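Local coordinates for protein UDP-glucose:anthocyanidin 3-O-glucosyltransferase (Clitoria ternatea, PDB 4REL) that is a plant glycosyltransferase of the GT-B fold, built from two Rossmann-like domains, at residues N3-P13 with N34-S45; G89-I97 with V117-L127. All blocks are in the same frame, centred on the assembly; numbering follows the deposited sequence. Where two conformers were deposited one is given.

Contact 1 (N3-P13 with N34-S45). With GOL (glycerol), chain E; ACT (acetate ion), chain G.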
loop_
_atom_site.group_PDB
_atom_site.type_symbol
_atom_site.label_atom_id
_atom_site.label_comp_id
_atom_site.label_asym_id
_atom_site.label_seq_id
_atom_site.Cartn_x
_atom_site.Cartn_y
_atom_site.Cartn_z
ATOM N N ASN A 3 -27.883 -3.227 21.472
ATOM C CA ASN A 3 -27.066 -2.705 20.384
ATOM C C ASN A 3 -27.146 -3.671 19.208
ATOM O O ASN A 3 -26.880 -4.866 19.349
ATOM C CB ASN A 3 -25.605 -2.488 20.798
ATOM C CG ASN A 3 -24.770 -1.836 19.688
ATOM O OD1 ASN A 3 -24.572 -2.417 18.626
ATOM N ND2 ASN A 3 -24.264 -0.639 19.948
ATOM N N LYS A 4 -27.535 -3.151 18.052
ATOM C CA LYS A 4 -27.678 -3.991 16.877
ATOM C C LYS A 4 -26.766 -3.512 15.760
ATOM O O LYS A 4 -26.972 -3.885 14.613
ATOM C CB LYS A 4 -29.134 -4.004 16.397
ATOM C CG LYS A 4 -30.127 -4.499 17.438
ATOM C CD LYS A 4 -31.505 -4.768 16.831
ATOM C CE LYS A 4 -32.454 -5.419 17.846
ATOM N NZ LYS A 4 -33.855 -5.536 17.330
ATOM N N GLN A 5 -25.777 -2.677 16.096
ATOM C CA GLN A 5 -24.824 -2.190 15.085
ATOM C C GLN A 5 -23.957 -3.341 14.582
ATOM O O GLN A 5 -23.377 -4.101 15.368
ATOM C CB GLN A 5 -23.941 -1.064 15.631
ATOM C CG GLN A 5 -24.711 0.177 16.107
ATOM C CD GLN A 5 -25.802 0.595 15.140
ATOM O OE1 GLN A 5 -26.969 0.234 15.310
ATOM N NE2 GLN A 5 -25.431 1.357 14.120
ATOM N N HIS A 6 -23.869 -3.470 13.265
ATOM C CA HIS A 6 -23.203 -4.624 12.671
ATOM C C HIS A 6 -22.552 -4.226 11.360
ATOM O O HIS A 6 -23.232 -3.993 10.359
ATOM C CB HIS A 6 -24.210 -5.759 12.454
ATOM C CG HIS A 6 -23.626 -6.984 11.803
ATOM N ND1 HIS A 6 -24.410 -7.974 11.255
ATOM C CD2 HIS A 6 -22.342 -7.385 11.651
ATOM C CE1 HIS A 6 -23.629 -8.926 10.759
ATOM N NE2 HIS A 6 -22.374 -8.591 10.986
ATOM N N VAL A 7 -21.223 -4.171 11.373
ATOM C CA VAL A 7 -20.461 -3.730 10.217
ATOM C C VAL A 7 -19.928 -4.958 9.482
ATOM O O VAL A 7 -19.304 -5.840 10.086
ATOM C CB VAL A 7 -19.282 -2.846 10.662
ATOM C CG1 VAL A 7 -18.498 -2.339 9.460
ATOM C CG2 VAL A 7 -19.797 -1.680 11.485
ATOM N N ALA A 8 -20.195 -5.036 8.181
ATOM C CA ALA A 8 -19.611 -6.094 7.369
ATOM C C ALA A 8 -18.436 -5.489 6.642
ATOM O O ALA A 8 -18.530 -4.364 6.147
ATOM C CB ALA A 8 -20.622 -6.638 6.380
ATOM N N ILE A 9 -17.332 -6.237 6.569
ATOM C CA ILE A 9 -16.104 -5.728 5.984
ATOM C C ILE A 9 -15.632 -6.641 4.871
ATOM O O ILE A 9 -15.518 -7.858 5.066
ATOM C CB ILE A 9 -14.992 -5.597 7.048
ATOM C CG1 ILE A 9 -15.434 -4.635 8.164
ATOM C CG2 ILE A 9 -13.698 -5.087 6.411
ATOM C CD1 ILE A 9 -15.861 -5.341 9.442
ATOM N N PHE A 10 -15.370 -6.048 3.704
ATOM C CA PHE A 10 -14.856 -6.790 2.541
ATOM C C PHE A 10 -13.475 -6.299 2.136
ATOM O O PHE A 10 -13.366 -5.293 1.438
ATOM C CB PHE A 10 -15.795 -6.637 1.328
ATOM C CG PHE A 10 -17.189 -7.181 1.553
ATOM C CD1 PHE A 10 -17.458 -8.536 1.396
ATOM C CD2 PHE A 10 -18.230 -6.325 1.898
ATOM C CE1 PHE A 10 -18.743 -9.038 1.600
ATOM C CE2 PHE A 10 -19.519 -6.810 2.100
ATOM C CZ PHE A 10 -19.775 -8.176 1.946
ATOM N N PRO A 11 -12.416 -7.013 2.550
ATOM C CA PRO A 11 -11.103 -6.680 1.989
ATOM C C PRO A 11 -11.036 -7.041 0.518
ATOM O O PRO A 11 -11.797 -7.892 0.057
ATOM C CB PRO A 11 -10.155 -7.610 2.750
ATOM C CG PRO A 11 -11.029 -8.803 3.111
ATOM C CD PRO A 11 -12.350 -8.168 3.464
ATOM N N PHE A 12 -10.128 -6.396 -0.206
ATOM C CA PHE A 12 -9.626 -6.935 -1.466
ATOM C C PHE A 12 -8.680 -8.038 -0.994
ATOM O O PHE A 12 -7.671 -7.763 -0.348
ATOM C CB PHE A 12 -8.891 -5.832 -2.228
ATOM C CG PHE A 12 -8.486 -6.208 -3.632
ATOM C CD1 PHE A 12 -9.425 -6.630 -4.569
ATOM C CD2 PHE A 12 -7.171 -6.069 -4.032
ATOM C CE1 PHE A 12 -9.030 -6.948 -5.882
ATOM C CE2 PHE A 12 -6.774 -6.384 -5.336
ATOM C CZ PHE A 12 -7.704 -6.817 -6.255
ATOM N N PRO A 13 -9.033 -9.304 -1.268
ATOM C CA PRO A 13 -8.458 -10.424 -0.502
ATOM C C PRO A 13 -7.081 -10.874 -1.000
ATOM O O PRO A 13 -6.838 -12.067 -1.247
ATOM C CB PRO A 13 -9.513 -11.518 -0.672
ATOM C CG PRO A 13 -10.062 -11.262 -2.061
ATOM C CD PRO A 13 -10.100 -9.746 -2.188
ATOM N N ASN A 34 -19.270 -2.876 21.738
ATOM C CA ASN A 34 -20.664 -3.308 21.666
ATOM C C ASN A 34 -21.175 -3.516 20.238
ATOM O O ASN A 34 -22.324 -3.905 20.024
ATOM C CB ASN A 34 -21.569 -2.332 22.432
ATOM C CG ASN A 34 -21.744 -0.971 21.733
ATOM O OD1 ASN A 34 -22.670 -0.226 22.063
ATOM N ND2 ASN A 34 -20.855 -0.634 20.788
ATOM N N THR A 35 -20.308 -3.256 19.267
ATOM C CA THR A 35 -20.671 -3.336 17.854
ATOM C C THR A 35 -20.022 -4.573 17.243
ATOM O O THR A 35 -18.888 -4.905 17.586
ATOM C CB THR A 35 -20.181 -2.081 17.115
ATOM O OG1 THR A 35 -20.897 -0.939 17.607
ATOM C CG2 THR A 35 -20.401 -2.196 15.615
ATOM N N SER A 36 -20.757 -5.260 16.368
ATOM C CA SER A 36 -20.259 -6.460 15.698
ATOM C C SER A 36 -19.520 -6.080 14.435
ATOM O O SER A 36 -20.011 -5.257 13.661
ATOM C CB SER A 36 -21.419 -7.374 15.306
ATOM O OG SER A 36 -22.137 -7.786 16.464
ATOM N N PHE A 37 -18.360 -6.699 14.225
ATOM C CA PHE A 37 -17.581 -6.506 13.007
ATOM C C PHE A 37 -17.376 -7.861 12.339
ATOM O O PHE A 37 -16.799 -8.779 12.925
ATOM C CB PHE A 37 -16.238 -5.831 13.322
ATOM C CG PHE A 37 -16.386 -4.413 13.825
ATOM C CD1 PHE A 37 -16.257 -3.338 12.957
ATOM C CD2 PHE A 37 -16.705 -4.160 15.154
ATOM C CE1 PHE A 37 -16.408 -2.027 13.406
ATOM C CE2 PHE A 37 -16.865 -2.852 15.609
ATOM C CZ PHE A 37 -16.712 -1.786 14.735
ATOM N N SER A 38 -17.864 -7.983 11.110
ATOM C CA SER A 38 -17.830 -9.253 10.407
ATOM C C SER A 38 -16.901 -9.127 9.211
ATOM O O SER A 38 -17.218 -8.444 8.239
ATOM C CB SER A 38 -19.241 -9.655 9.970
ATOM O OG SER A 38 -20.071 -9.960 11.101
ATOM N N PHE A 39 -15.752 -9.787 9.304
ATOM C CA PHE A 39 -14.679 -9.672 8.315
ATOM C C PHE A 39 -14.814 -10.825 7.324
ATOM O O PHE A 39 -14.692 -11.994 7.689
ATOM C CB PHE A 39 -13.326 -9.728 9.041
ATOM C CG PHE A 39 -12.177 -9.165 8.257
ATOM C CD1 PHE A 39 -11.787 -7.846 8.429
ATOM C CD2 PHE A 39 -11.476 -9.957 7.361
ATOM C CE1 PHE A 39 -10.718 -7.317 7.723
ATOM C CE2 PHE A 39 -10.399 -9.435 6.646
ATOM C CZ PHE A 39 -10.025 -8.120 6.826
ATOM N N ILE A 40 -15.060 -10.493 6.064
ATOM C CA ILE A 40 -15.449 -11.491 5.078
ATOM C C ILE A 40 -14.352 -11.616 4.026
ATOM O O ILE A 40 -14.182 -10.734 3.184
ATOM C CB ILE A 40 -16.779 -11.096 4.400
ATOM C CG1 ILE A 40 -17.887 -10.940 5.452
ATOM C CG2 ILE A 40 -17.173 -12.123 3.344
ATOM C CD1 ILE A 40 -19.147 -10.222 4.931
ATOM N N GLY A 41 -13.600 -12.711 4.083
ATOM C CA GLY A 41 -12.500 -12.920 3.150
ATOM C C GLY A 41 -12.591 -14.269 2.469
ATOM O O GLY A 41 -13.580 -14.983 2.637
ATOM N N THR A 42 -11.564 -14.623 1.700
ATOM C CA THR A 42 -11.503 -15.939 1.075
ATOM C C THR A 42 -10.737 -16.870 2.002
ATOM O O THR A 42 -10.159 -16.419 2.995
ATOM C CB THR A 42 -10.770 -15.878 -0.264
ATOM O OG1 THR A 42 -9.442 -15.375 -0.047
ATOM C CG2 THR A 42 -11.489 -14.942 -1.226
ATOM N N HIS A 43 -10.709 -18.160 1.685
ATOM C CA HIS A 43 -9.956 -19.087 2.526
ATOM C C HIS A 43 -8.496 -18.648 2.555
ATOM O O HIS A 43 -7.887 -18.568 3.620
ATOM C CB HIS A 43 -10.102 -20.537 2.055
ATOM C CG HIS A 43 -9.267 -21.504 2.834
ATOM N ND1 HIS A 43 -9.732 -22.155 3.955
ATOM C CD2 HIS A 43 -7.988 -21.915 2.661
ATOM C CE1 HIS A 43 -8.778 -22.933 4.435
ATOM N NE2 HIS A 43 -7.710 -22.806 3.669
ATOM N N SER A 44 -7.944 -18.312 1.394
ATOM C CA SER A 44 -6.546 -17.903 1.348
ATOM C C SER A 44 -6.280 -16.564 2.052
ATOM O O SER A 44 -5.245 -16.405 2.693
ATOM C CB SER A 44 -6.013 -17.897 -0.088
ATOM O OG SER A 44 -6.716 -16.983 -0.881
ATOM N N SER A 45 -7.203 -15.608 1.956
ATOM C CA SER A 45 -6.963 -14.318 2.604
ATOM C C SER A 45 -7.144 -14.432 4.113
ATOM O O SER A 45 -6.450 -13.759 4.883
ATOM C CB SER A 45 -7.820 -13.189 2.010
ATOM O OG SER A 45 -9.154 -13.198 2.489
HETATM C C1 GOL E . -4.284 -14.060 0.080
HETATM O O1 GOL E . -5.242 -14.535 -0.875
HETATM C C2 GOL E . -2.914 -13.923 -0.574
HETATM O O2 GOL E . -2.840 -12.706 -1.323
HETATM C C3 GOL E . -1.845 -13.898 0.506
HETATM O O3 GOL E . -0.588 -13.515 -0.064
HETATM C C ACT G . -20.180 -8.491 19.600
HETATM O O ACT G . -20.540 -8.677 18.416
HETATM O OXT ACT G . -19.707 -9.426 20.289
HETATM C CH3 ACT G . -20.452 -7.156 20.239
HETATM O O HOH W 1 -14.024 -9.632 0.552
HETATM O O HOH W 2 -8.159 -14.437 -2.234
#

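Contact 2 (G89-I97 with V117-L127)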
loop_
_atom_site.group_PDB
_atom_site.type_symbol
_atom_site.label_atom_id
_atom_site.label_comp_id
_atom_site.label_asym_id
_atom_site.label_seq_id
_atom_site.Cartn_x
_atom_site.Cartn_y
_atom_site.Cartn_z
ATOM N N GLY A 89 -18.680 -11.624 -8.275
ATOM C CA GLY A 89 -19.790 -10.687 -8.232
ATOM C C GLY A 89 -20.410 -10.483 -6.866
ATOM O O GLY A 89 -19.934 -11.015 -5.858
ATOM N N PRO A 90 -21.490 -9.693 -6.822
ATOM C CA PRO A 90 -22.102 -9.376 -5.531
ATOM C C PRO A 90 -22.746 -10.593 -4.871
ATOM O O PRO A 90 -22.835 -10.620 -3.652
ATOM C CB PRO A 90 -23.149 -8.312 -5.888
ATOM C CG PRO A 90 -23.423 -8.506 -7.362
ATOM C CD PRO A 90 -22.100 -8.940 -7.934
ATOM N N ASP A 91 -23.172 -11.589 -5.641
ATOM C CA ASP A 91 -23.786 -12.753 -5.000
ATOM C C ASP A 91 -22.835 -13.522 -4.085
ATOM O O ASP A 91 -23.242 -14.018 -3.036
ATOM C CB ASP A 91 -24.452 -13.672 -6.018
ATOM C CG ASP A 91 -25.775 -13.122 -6.493
ATOM O OD1 ASP A 91 -26.381 -12.320 -5.740
ATOM O OD2 ASP A 91 -26.199 -13.480 -7.606
ATOM N N ASN A 92 -21.568 -13.609 -4.467
ATOM C CA ASN A 92 -20.578 -14.221 -3.595
ATOM C C ASN A 92 -20.415 -13.392 -2.325
ATOM O O ASN A 92 -20.307 -13.934 -1.224
ATOM C CB ASN A 92 -19.246 -14.350 -4.333
ATOM C CG ASN A 92 -18.195 -15.100 -3.537
ATOM O OD1 ASN A 92 -18.492 -16.069 -2.830
ATOM N ND2 ASN A 92 -16.946 -14.665 -3.662
ATOM N N LEU A 93 -20.409 -12.072 -2.472
ATOM C CA LEU A 93 -20.320 -11.207 -1.303
ATOM C C LEU A 93 -21.529 -11.378 -0.399
ATOM O O LEU A 93 -21.404 -11.350 0.836
ATOM C CB LEU A 93 -20.178 -9.738 -1.716
ATOM C CG LEU A 93 -19.039 -9.421 -2.674
ATOM C CD1 LEU A 93 -19.039 -7.905 -2.938
ATOM C CD2 LEU A 93 -17.716 -9.856 -2.081
ATOM N N ARG A 94 -22.704 -11.568 -0.996
ATOM C CA ARG A 94 -23.930 -11.731 -0.212
ATOM C C ARG A 94 -23.958 -13.062 0.527
ATOM O O ARG A 94 -24.682 -13.225 1.496
ATOM C CB ARG A 94 -25.180 -11.578 -1.092
ATOM C CG ARG A 94 -25.346 -10.180 -1.677
ATOM C CD ARG A 94 -26.582 -10.069 -2.568
ATOM N NE ARG A 94 -26.755 -8.713 -3.083
ATOM C CZ ARG A 94 -26.657 -8.371 -4.366
ATOM N NH1 ARG A 94 -26.398 -9.287 -5.297
ATOM N NH2 ARG A 94 -26.822 -7.103 -4.714
ATOM N N LYS A 95 -23.169 -14.027 0.066
ATOM C CA LYS A 95 -23.057 -15.269 0.824
ATOM C C LYS A 95 -22.332 -14.947 2.140
ATOM O O LYS A 95 -22.676 -15.466 3.197
ATOM C CB LYS A 95 -22.324 -16.355 0.022
ATOM C CG LYS A 95 -22.580 -17.773 0.510
ATOM C CD LYS A 95 -21.604 -18.202 1.597
ATOM C CE LYS A 95 -20.187 -18.344 1.058
ATOM N NZ LYS A 95 -19.333 -19.216 1.912
ATOM N N GLY A 96 -21.336 -14.070 2.073
ATOM C CA GLY A 96 -20.666 -13.589 3.271
ATOM C C GLY A 96 -21.616 -12.872 4.211
ATOM O O GLY A 96 -21.559 -13.063 5.432
ATOM N N ILE A 97 -22.476 -12.022 3.651
ATOM C CA ILE A 97 -23.452 -11.296 4.471
ATOM C C ILE A 97 -24.345 -12.304 5.188
ATOM O O ILE A 97 -24.625 -12.169 6.393
ATOM C CB ILE A 97 -24.321 -10.355 3.619
ATOM C CG1 ILE A 97 -23.455 -9.269 2.931
ATOM C CG2 ILE A 97 -25.459 -9.750 4.472
ATOM C CD1 ILE A 97 -22.857 -8.252 3.879
ATOM N N VAL A 117 -13.226 -3.555 -4.328
ATOM C CA VAL A 117 -14.346 -4.498 -4.321
ATOM C C VAL A 117 -15.620 -3.720 -4.617
ATOM O O VAL A 117 -16.481 -3.523 -3.759
ATOM C CB VAL A 117 -14.447 -5.273 -2.991
ATOM C CG1 VAL A 117 -15.493 -6.395 -3.103
ATOM C CG2 VAL A 117 -13.092 -5.872 -2.645
ATOM N N THR A 118 -15.737 -3.260 -5.854
ATOM C CA THR A 118 -16.830 -2.357 -6.196
ATOM C C THR A 118 -18.192 -3.042 -6.147
ATOM O O THR A 118 -19.209 -2.375 -5.966
ATOM C CB THR A 118 -16.623 -1.714 -7.569
ATOM O OG1 THR A 118 -16.589 -2.745 -8.561
ATOM C CG2 THR A 118 -15.298 -0.933 -7.595
ATOM N N SER A 119 -18.220 -4.364 -6.299
ATOM C CA SER A 119 -19.485 -5.100 -6.174
ATOM C C SER A 119 -20.114 -4.935 -4.786
ATOM O O SER A 119 -21.323 -5.111 -4.622
ATOM C CB SER A 119 -19.298 -6.588 -6.487
ATOM O OG SER A 119 -19.072 -6.777 -7.874
ATOM N N SER A 120 -19.302 -4.607 -3.785
ATOM C CA SER A 120 -19.846 -4.433 -2.440
ATOM C C SER A 120 -20.709 -3.180 -2.317
ATOM O O SER A 120 -21.529 -3.077 -1.407
ATOM C CB SER A 120 -18.745 -4.474 -1.364
ATOM O OG SER A 120 -17.890 -3.356 -1.459
ATOM N N LEU A 121 -20.550 -2.227 -3.237
ATOM C CA LEU A 121 -21.444 -1.077 -3.235
ATOM C C LEU A 121 -22.853 -1.506 -3.625
ATOM O O LEU A 121 -23.837 -1.025 -3.049
ATOM C CB LEU A 121 -20.925 0.026 -4.172
ATOM C CG LEU A 121 -21.904 1.166 -4.486
ATOM C CD1 LEU A 121 -22.304 1.952 -3.252
ATOM C CD2 LEU A 121 -21.269 2.092 -5.527
ATOM N N LEU A 122 -22.951 -2.417 -4.591
ATOM C CA LEU A 122 -24.247 -2.956 -4.997
ATOM C C LEU A 122 -24.899 -3.666 -3.823
ATOM O O LEU A 122 -26.120 -3.568 -3.618
ATOM C CB LEU A 122 -24.089 -3.943 -6.154
ATOM C CG LEU A 122 -23.561 -3.422 -7.479
ATOM C CD1 LEU A 122 -23.420 -4.579 -8.469
ATOM C CD2 LEU A 122 -24.487 -2.344 -8.019
ATOM N N VAL A 123 -24.079 -4.372 -3.046
ATOM C CA VAL A 123 -24.564 -5.094 -1.869
ATOM C C VAL A 123 -25.109 -4.096 -0.848
ATOM O O VAL A 123 -26.187 -4.288 -0.282
ATOM C CB VAL A 123 -23.444 -5.952 -1.234
ATOM C CG1 VAL A 123 -23.893 -6.550 0.100
ATOM C CG2 VAL A 123 -23.039 -7.068 -2.186
ATOM N N ALA A 124 -24.359 -3.025 -0.618
ATOM C CA ALA A 124 -24.790 -2.005 0.336
ATOM C C ALA A 124 -26.087 -1.351 -0.129
ATOM O O ALA A 124 -26.983 -1.091 0.673
ATOM C CB ALA A 124 -23.702 -0.960 0.531
ATOM N N GLN A 125 -26.197 -1.098 -1.431
ATOM C CA GLN A 125 -27.394 -0.459 -1.962
ATOM C C GLN A 125 -28.622 -1.364 -1.836
ATOM O O GLN A 125 -29.719 -0.898 -1.513
ATOM C CB GLN A 125 -27.162 0.020 -3.399
ATOM C CG GLN A 125 -26.213 1.215 -3.469
ATOM C CD GLN A 125 -25.755 1.516 -4.881
ATOM O OE1 GLN A 125 -25.839 0.665 -5.766
ATOM N NE2 GLN A 125 -25.256 2.724 -5.094
ATOM N N THR A 126 -28.423 -2.657 -2.058
ATOM C CA THR A 126 -29.478 -3.648 -1.883
ATOM C C THR A 126 -29.990 -3.698 -0.440
ATOM O O THR A 126 -31.204 -3.795 -0.193
ATOM C CB THR A 126 -28.984 -5.035 -2.313
ATOM O OG1 THR A 126 -28.830 -5.046 -3.733
ATOM C CG2 THR A 126 -29.973 -6.104 -1.906
ATOM N N LEU A 127 -29.067 -3.610 0.512
ATOM C CA LEU A 127 -29.417 -3.650 1.934
ATOM C C LEU A 127 -29.883 -2.289 2.452
ATOM O O LEU A 127 -30.375 -2.178 3.585
ATOM C CB LEU A 127 -28.219 -4.131 2.755
ATOM C CG LEU A 127 -27.703 -5.535 2.452
ATOM C CD1 LEU A 127 -26.465 -5.834 3.277
ATOM C CD2 LEU A 127 -28.804 -6.574 2.729
HETATM O O HOH W 3 -27.082 -7.506 -0.451
#

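Contact 1 (N3-P13 with N34-S45)
His6 and Ser38 are brought together by their first torsions: the imidazole extends opposite its backbone N (chi1 178°), and the serine hydroxyl turns opposite its own carbonyl carbon (chi1 -67°). Ser38 OG thereby lies at the edge of the ring, 2.7 Å from His6 NE2, in a hydrogen bond. Gln106 O takes the other ring nitrogen, ND1, which fixes the ring's rotation. Beneath this pair, strands 6-10 and 36-42 run parallel, joined by five backbone bonds; the central one, Ser38 N to Val7 O, measures 2.8 Å. On the other face these two strands present apolar side chains. Val7 lies alongside Phe37, with Val7 CB 3.8 Å from Phe37 CD1. Ile9 crosses Phe39, with Ile9 CG2 3.9 Å from Phe39 CD1. Farther on, Pro11 CD stands over one face of the Phe39 ring, 4.3 Å from its centroid, as a CH-pi contact. Having no N-H, Pro11 cannot continue the pairing, and a water bridges Pro11 O and Ile40 O instead. The chemistry thus implies one face that is polar at His6 and Ser38 but turns apolar at Ala8, Phe10 and Ile40, and another, toward helix 18-31, apolar from Val7 and Phe37 to Ile9 and Phe39.

Contact 2 (G89-I97 with V117-L127)
Val123 is the knob of this contact: its side chain fits a hollow on helix 89-97 walled by Pro90, Leu93, Arg94 and Ile97. The two methyls divide the work. CG2, set opposite the carbonyl carbon by a chi1 of 172° that places CG1 opposite the backbone N, settles among Pro90, Leu93 and the CG of Arg94, 3.9 Å from Leu93 CB. CG1 meets Ile97 CG1 tip to tip at 3.9 Å. A second bump points the other way, from Leu93 toward Ser119 and Ser120. Its CD1 presses on the backbone there, 3.4 Å from Ser120 N, and also meets Val117 CG1 and the CB atoms of Ser119 and Ser120. Ser120 OG turns back to donate to Val117 O (2.7 Å), and the CB faces the leucine. At the Pro90 end of the contact the proline ring sits against Ser119, with Pro90 CD 3.7 Å from Ser119 OG, and its CG touches Leu122 CD1.

Arg94 forms the outer wall. Its extended chain slides past Val123, whose CG2 lies over one face of the guanidinium. NH1 makes a salt bridge with Asp91 OD1 (3.1 Å) in the guanidinium plane, NE binds a water, and NH2 makes only a weak bond to Thr126 OG1 (3.0 Å). Arg94 was deposited in two conformers and these polar contacts belong to one, so they are less certain than the packing around Val123.

The segments' axes cross at -61° and approach to 8.5 Å, close enough for small and branched side chains to interlock. On the inner side, Leu93 and Ile97 rest on Phe10 of strand 6-10, and Val123 on Ile111 of strand 110-114. Two helices packed against each other on one face of a parallel sheet are characteristic of the Rossmann-like domains of the GT-B fold.

How the contacts relate
Contact 1 joins two neighbouring strands of the seven-stranded parallel sheet, and contact 2 joins two helices lying on one face of it; their centres are 12 Å apart. Phe10 and Ile40 carry much of the interface between them: Phe10 CZ packs on Ile97 CD1 at 3.6 Å, and Ile40 CD1 reaches Gly96 C at 3.7 Å. Nearer the strand ends, Pro11 O meets Val117 CG2 at 3.6 Å. Both contacts approach the pocket of the bound 3,5,7-trihydroxy-2-(4-hydroxyphenyl)-4H-chromen-4-one without lining it, the side chain of Pro13 lying about 9 Å from the ligand and that of Val117 about 11 Å. From 3-13, Phe12 meets the pocket residues His17 and Phe116 edge-to-face, and Phe116 directly precedes Val117 of contact 2.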